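Local atomic coordinates of pectate lyase (Bacillus subtilis, PDB entry 5AMV), a protein that cleaves polygalacturonate by calcium-dependent elimination, giving oligosaccharides with an unsaturated 4-deoxy-galacturonosyl group at the non-reducing end. Residues A[171-174]-A[179-182]; A[216-221]-A[244-249]. One frame throughout, in Å; residues are numbered along the deposited sequence. Where two conformers were deposited one is given.

Contact 1: A[171-174]-A[179-182]. With ADA (alpha-D-galactopyranuronic acid), chain B.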
loop_
_atom_site.group_PDB
_atom_site.type_symbol
_atom_site.label_atom_id
_atom_site.label_comp_id
_atom_site.label_asym_id
_atom_site.label_seq_id
_atom_site.Cartn_x
_atom_site.Cartn_y
_atom_site.Cartn_z
ATOM N N PRO A 171 -1.331 -14.270 18.323
ATOM C CA PRO A 171 -0.138 -14.863 18.979
ATOM C C PRO A 171 0.643 -15.843 18.079
ATOM O O PRO A 171 1.798 -16.160 18.382
ATOM C CB PRO A 171 -0.734 -15.601 20.186
ATOM C CG PRO A 171 -2.124 -15.946 19.745
ATOM C CD PRO A 171 -2.604 -14.794 18.875
ATOM N N THR A 172 0.035 -16.271 16.977
ATOM C CA THR A 172 0.712 -17.207 16.064
ATOM C C THR A 172 1.350 -16.516 14.853
ATOM O O THR A 172 2.088 -17.142 14.082
ATOM C CB THR A 172 -0.200 -18.334 15.608
ATOM O OG1 THR A 172 -1.333 -17.810 14.916
ATOM C CG2 THR A 172 -0.657 -19.149 16.801
ATOM N N ASP A 173 1.086 -15.217 14.709
ATOM C CA ASP A 173 1.749 -14.410 13.691
ATOM C C ASP A 173 3.233 -14.223 14.020
ATOM O O ASP A 173 3.582 -13.639 15.040
ATOM C CB ASP A 173 1.055 -13.049 13.620
ATOM C CG ASP A 173 1.553 -12.197 12.478
ATOM O OD1 ASP A 173 2.721 -11.729 12.521
ATOM O OD2 ASP A 173 0.748 -11.967 11.558
ATOM N N GLY A 174 4.122 -14.720 13.170
ATOM C CA GLY A 174 5.550 -14.552 13.439
ATOM C C GLY A 174 5.998 -15.470 14.561
ATOM O O GLY A 174 5.223 -16.311 15.030
ATOM N N TRP A 179 0.687 -7.802 16.846
ATOM C CA TRP A 179 -0.534 -6.992 16.774
ATOM C C TRP A 179 -0.754 -6.586 15.317
ATOM O O TRP A 179 0.175 -6.124 14.646
ATOM C CB TRP A 179 -0.386 -5.748 17.649
ATOM C CG TRP A 179 -0.285 -6.077 19.109
ATOM C CD1 TRP A 179 0.856 -6.312 19.828
ATOM C CD2 TRP A 179 -1.374 -6.253 20.021
ATOM N NE1 TRP A 179 0.552 -6.572 21.139
ATOM C CE2 TRP A 179 -0.809 -6.561 21.291
ATOM C CE3 TRP A 179 -2.767 -6.149 19.899
ATOM C CZ2 TRP A 179 -1.595 -6.776 22.438
ATOM C CZ3 TRP A 179 -3.547 -6.365 21.026
ATOM C CH2 TRP A 179 -2.961 -6.660 22.291
ATOM N N ASN A 180 -1.976 -6.757 14.831
ATOM C CA ASN A 180 -2.259 -6.481 13.438
ATOM C C ASN A 180 -3.430 -5.556 13.319
ATOM O O ASN A 180 -4.488 -5.757 13.943
ATOM C CB ASN A 180 -2.503 -7.746 12.639
ATOM C CG ASN A 180 -1.227 -8.550 12.444
ATOM O OD1 ASN A 180 -0.270 -8.067 11.840
ATOM N ND2 ASN A 180 -1.209 -9.762 12.957
ATOM N N SER A 181 -3.204 -4.498 12.550
ATOM C CA SER A 181 -4.271 -3.518 12.262
ATOM C C SER A 181 -4.868 -3.758 10.878
ATOM O O SER A 181 -4.265 -4.467 10.049
ATOM C CB SER A 181 -3.731 -2.113 12.408
ATOM O OG SER A 181 -3.745 -1.726 13.798
ATOM N N GLN A 182 -6.056 -3.178 10.629
ATOM C CA GLN A 182 -6.860 -3.512 9.452
ATOM C C GLN A 182 -6.741 -2.563 8.266
ATOM O O GLN A 182 -7.206 -2.947 7.175
ATOM C CB GLN A 182 -8.350 -3.616 9.815
ATOM C CG GLN A 182 -8.711 -4.888 10.565
ATOM C CD GLN A 182 -8.400 -6.159 9.761
ATOM O OE1 GLN A 182 -8.943 -6.366 8.662
ATOM N NE2 GLN A 182 -7.531 -7.014 10.312
HETATM C C1 ADA B . 6.935 -9.482 9.538
HETATM C C2 ADA B . 5.780 -10.168 10.288
HETATM C C3 ADA B . 5.933 -11.690 10.219
HETATM C C4 ADA B . 5.995 -12.171 8.780
HETATM C C5 ADA B . 7.152 -11.472 8.076
HETATM C C6 ADA B . 7.030 -11.770 6.598
HETATM O O2 ADA B . 5.885 -9.795 11.669
HETATM O O3 ADA B . 4.805 -12.320 10.843
HETATM O O4 ADA B . 4.765 -11.791 8.130
HETATM O O5 ADA B . 7.059 -10.026 8.222
HETATM O O6B ADA B . 6.927 -10.781 5.821
HETATM O O6A ADA B . 7.005 -12.973 6.182
HETATM O O HOH W 1 2.323 -9.090 11.541
#
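D173 and N180 reach toward each other from opposite directions, and the amide nitrogen of the asparagine meets one carboxylate oxygen of the aspartate. The N-H donated by N180 ND2 to D173 OD2 spans 3.3 Å and is bent to 146°, a weak bond; the amide and carboxylate planes are turned 54° against each other. A water tightens the join. It donates to D173 OD1 and to N180 OD1, at 2.8 Å in each case, so both ends of the amide are engaged with the same carboxylate, one directly and one through the solvent molecule. N180 has a second conformer, and both links hold for the one described. D173 OD1 also accepts from O3 of the bound galacturonate, at 2.7 Å, and from N178 ND2. The torsion that sets CG of D173 anti to its main-chain nitrogen (chi1 -173°) carries the carboxylate off the loop, between sugar and asparagine. An aspartate suits this place because OD1 gathers donors from sugar, protein and water, while OD2 takes the weak N-H of N180; an asparagine suits the opposite one because it can donate and accept at once.

Farther out, R279 and R282 hold the same sugar. N180 is fixed by its backbone pairing with Q168, which belongs to the short hairpin of strands 168-170 and 178-180 whose connecting loop carries D173. G174 follows with a positive phi and passes close to O3, where a side chain would be crowded. Toward the substrate hydroxyl D173 OD1 probably acts as acceptor only, with N178 ND2 and the water as its other donors.

Contact 2: A[216-221]-A[244-249]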
loop_
_atom_site.group_PDB
_atom_site.type_symbol
_atom_site.label_atom_id
_atom_site.label_comp_id
_atom_site.label_asym_id
_atom_site.label_seq_id
_atom_site.Cartn_x
_atom_site.Cartn_y
_atom_site.Cartn_z
ATOM N N GLY A 216 5.670 -7.752 24.676
ATOM C CA GLY A 216 6.917 -7.471 23.988
ATOM C C GLY A 216 6.837 -7.100 22.513
ATOM O O GLY A 216 7.886 -6.996 21.864
ATOM N N ARG A 217 5.611 -6.879 22.001
ATOM C CA ARG A 217 5.406 -6.637 20.571
ATOM C C ARG A 217 4.780 -5.255 20.344
ATOM O O ARG A 217 3.860 -4.852 21.060
ATOM C CB ARG A 217 4.531 -7.733 19.918
ATOM C CG ARG A 217 5.031 -9.211 20.013
ATOM C CD ARG A 217 6.357 -9.489 19.237
ATOM N NE ARG A 217 6.255 -9.391 17.774
ATOM C CZ ARG A 217 7.313 -9.331 16.959
ATOM N NH1 ARG A 217 8.543 -9.349 17.459
ATOM N NH2 ARG A 217 7.159 -9.244 15.644
ATOM N N LYS A 218 5.299 -4.538 19.336
ATOM C CA LYS A 218 4.803 -3.207 18.931
ATOM C C LYS A 218 3.292 -3.249 18.831
ATOM O O LYS A 218 2.776 -4.103 18.121
ATOM C CB LYS A 218 5.363 -2.824 17.539
ATOM C CG LYS A 218 5.083 -1.362 17.105
ATOM C CD LYS A 218 5.142 -1.163 15.561
ATOM C CE LYS A 218 6.470 -0.593 15.008
ATOM N NZ LYS A 218 6.434 -0.174 13.502
ATOM N N TYR A 219 2.619 -2.318 19.483
ATOM C CA TYR A 219 1.163 -2.189 19.360
ATOM C C TYR A 219 0.892 -1.398 18.065
ATOM O O TYR A 219 0.750 -0.171 18.085
ATOM C CB TYR A 219 0.642 -1.521 20.589
ATOM C CG TYR A 219 -0.873 -1.490 20.729
ATOM C CD1 TYR A 219 -1.614 -2.677 20.701
ATOM C CD2 TYR A 219 -1.522 -0.285 21.019
ATOM C CE1 TYR A 219 -3.013 -2.650 20.882
ATOM C CE2 TYR A 219 -2.894 -0.233 21.202
ATOM C CZ TYR A 219 -3.635 -1.404 21.126
ATOM O OH TYR A 219 -4.990 -1.303 21.330
ATOM N N GLN A 220 0.797 -2.155 16.975
ATOM C CA GLN A 220 0.803 -1.588 15.628
ATOM C C GLN A 220 -0.568 -1.069 15.193
ATOM O O GLN A 220 -1.509 -1.838 15.083
ATOM C CB GLN A 220 1.336 -2.610 14.634
ATOM C CG GLN A 220 1.382 -2.110 13.197
ATOM C CD GLN A 220 2.281 -0.874 13.006
ATOM O OE1 GLN A 220 1.822 0.257 12.907
ATOM N NE2 GLN A 220 3.579 -1.113 12.969
ATOM N N HIS A 221 -0.644 0.240 14.920
ATOM C CA HIS A 221 -1.897 0.889 14.488
ATOM C C HIS A 221 -2.041 1.005 12.981
ATOM O O HIS A 221 -3.120 1.373 12.489
ATOM C CB HIS A 221 -1.994 2.296 15.082
ATOM C CG HIS A 221 -2.078 2.306 16.571
ATOM N ND1 HIS A 221 -3.243 2.000 17.240
ATOM C CD2 HIS A 221 -1.154 2.592 17.529
ATOM C CE1 HIS A 221 -3.037 2.075 18.545
ATOM N NE2 HIS A 221 -1.772 2.428 18.752
ATOM N N ASP A 244 8.027 7.366 5.643
ATOM C CA ASP A 244 7.817 7.336 7.119
ATOM C C ASP A 244 6.671 6.377 7.448
ATOM O O ASP A 244 5.577 6.770 7.898
ATOM C CB ASP A 244 7.572 8.769 7.639
ATOM C CG ASP A 244 8.749 9.645 7.360
ATOM O OD1 ASP A 244 9.848 9.390 7.903
ATOM O OD2 ASP A 244 8.611 10.536 6.510
ATOM N N HIS A 245 6.933 5.089 7.186
ATOM C CA HIS A 245 5.925 4.049 7.360
ATOM C C HIS A 245 6.660 2.695 7.447
ATOM O O HIS A 245 7.781 2.567 6.927
ATOM C CB HIS A 245 4.930 4.096 6.165
ATOM C CG HIS A 245 3.868 3.039 6.231
ATOM N ND1 HIS A 245 2.638 3.238 6.829
ATOM C CD2 HIS A 245 3.882 1.747 5.830
ATOM C CE1 HIS A 245 1.936 2.123 6.775
ATOM N NE2 HIS A 245 2.662 1.198 6.177
ATOM N N ASP A 246 6.076 1.718 8.138
ATOM C CA ASP A 246 6.730 0.426 8.313
ATOM C C ASP A 246 6.538 -0.493 7.097
ATOM O O ASP A 246 7.428 -0.581 6.266
ATOM C CB ASP A 246 6.249 -0.146 9.666
ATOM C CG ASP A 246 6.907 -1.480 10.036
ATOM O OD1 ASP A 246 7.648 -2.069 9.254
ATOM O OD2 ASP A 246 6.558 -1.960 11.137
ATOM N N LYS A 247 5.355 -1.106 6.942
ATOM C CA LYS A 247 5.105 -2.078 5.855
ATOM C C LYS A 247 4.419 -1.435 4.658
ATOM O O LYS A 247 3.220 -1.124 4.690
ATOM C CB LYS A 247 4.246 -3.196 6.415
ATOM C CG LYS A 247 5.025 -3.992 7.501
ATOM C CD LYS A 247 4.196 -5.113 8.124
ATOM C CE LYS A 247 3.415 -4.680 9.326
ATOM N NZ LYS A 247 3.248 -5.890 10.236
ATOM N N SER A 248 5.174 -1.213 3.593
ATOM C CA SER A 248 4.608 -0.419 2.487
ATOM C C SER A 248 3.612 -1.121 1.580
ATOM O O SER A 248 2.490 -0.656 1.403
ATOM C CB SER A 248 5.723 0.089 1.601
ATOM O OG SER A 248 5.194 0.759 0.478
ATOM N N SER A 249 4.051 -2.208 0.947
ATOM C CA SER A 249 3.342 -2.769 -0.184
ATOM C C SER A 249 3.460 -4.279 -0.145
ATOM O O SER A 249 4.530 -4.817 -0.435
ATOM C CB SER A 249 3.940 -2.241 -1.505
ATOM O OG SER A 249 3.804 -0.817 -1.595
#
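K218 NZ approaches the flat carboxylate of D246 at OD2, on the anti side and 35° out of its plane, in a salt bridge of 3.0 Å. The amide plane of Q220 lies at 59° to the same carboxylate. Another flat group, the H245 ring, has C of K247 and N of S248 in plane at its edge, and its NE2 makes a weak bond of 2.8 Å to K247 O.

With CG of D246 anti to the main-chain nitrogen (chi1 -177°), the acid extends toward the 216-221 segment, while K218 bends at chi3 to deliver its ammonium. A lysine fits because its long chain spans backbones that stay well apart, with 11.4 Å between K218 CA and D246 CA. K218 has a second conformer, and the bridge is that of the one described. The ammonium has a second acidic mate in D208, and D246 OD1 accepts from Q278, a residue of the glycan pocket. An alanine in place of D246 would probably leave K218 with D208 as its remaining acidic mate and let the Q278 amide turn.

K218 lies on strand 217-218, paired antiparallel with 213-214 in a hairpin. D246 stands at the corner where strand 235-245 gives way to strand 247-251, a turn between faces of the parallel beta-helix, and its side chain also packs on V277 of strand 276-278.

Contact 1 is a surface contact and contact 2 a buried one, and their chemistry differs. The former relies on a bent amide bond, a bridging water and a sugar hydroxyl; the latter pairs opposite charges directly. Contact 1 stays within one short hairpin and its continuation, whereas contact 2 ties another, farther along the chain, to a corner of the beta-helix. The segments 179-182 and 216-221 touch: S181 OG lies 2.6 Å from Q220 O in a probable hydrogen bond, and W179 packs against the backbone of R217 and K218. Contact 1 is carried by D173, which itself binds the sugar, while contact 2 reaches the glycan pocket through the bond of D246 to Q278.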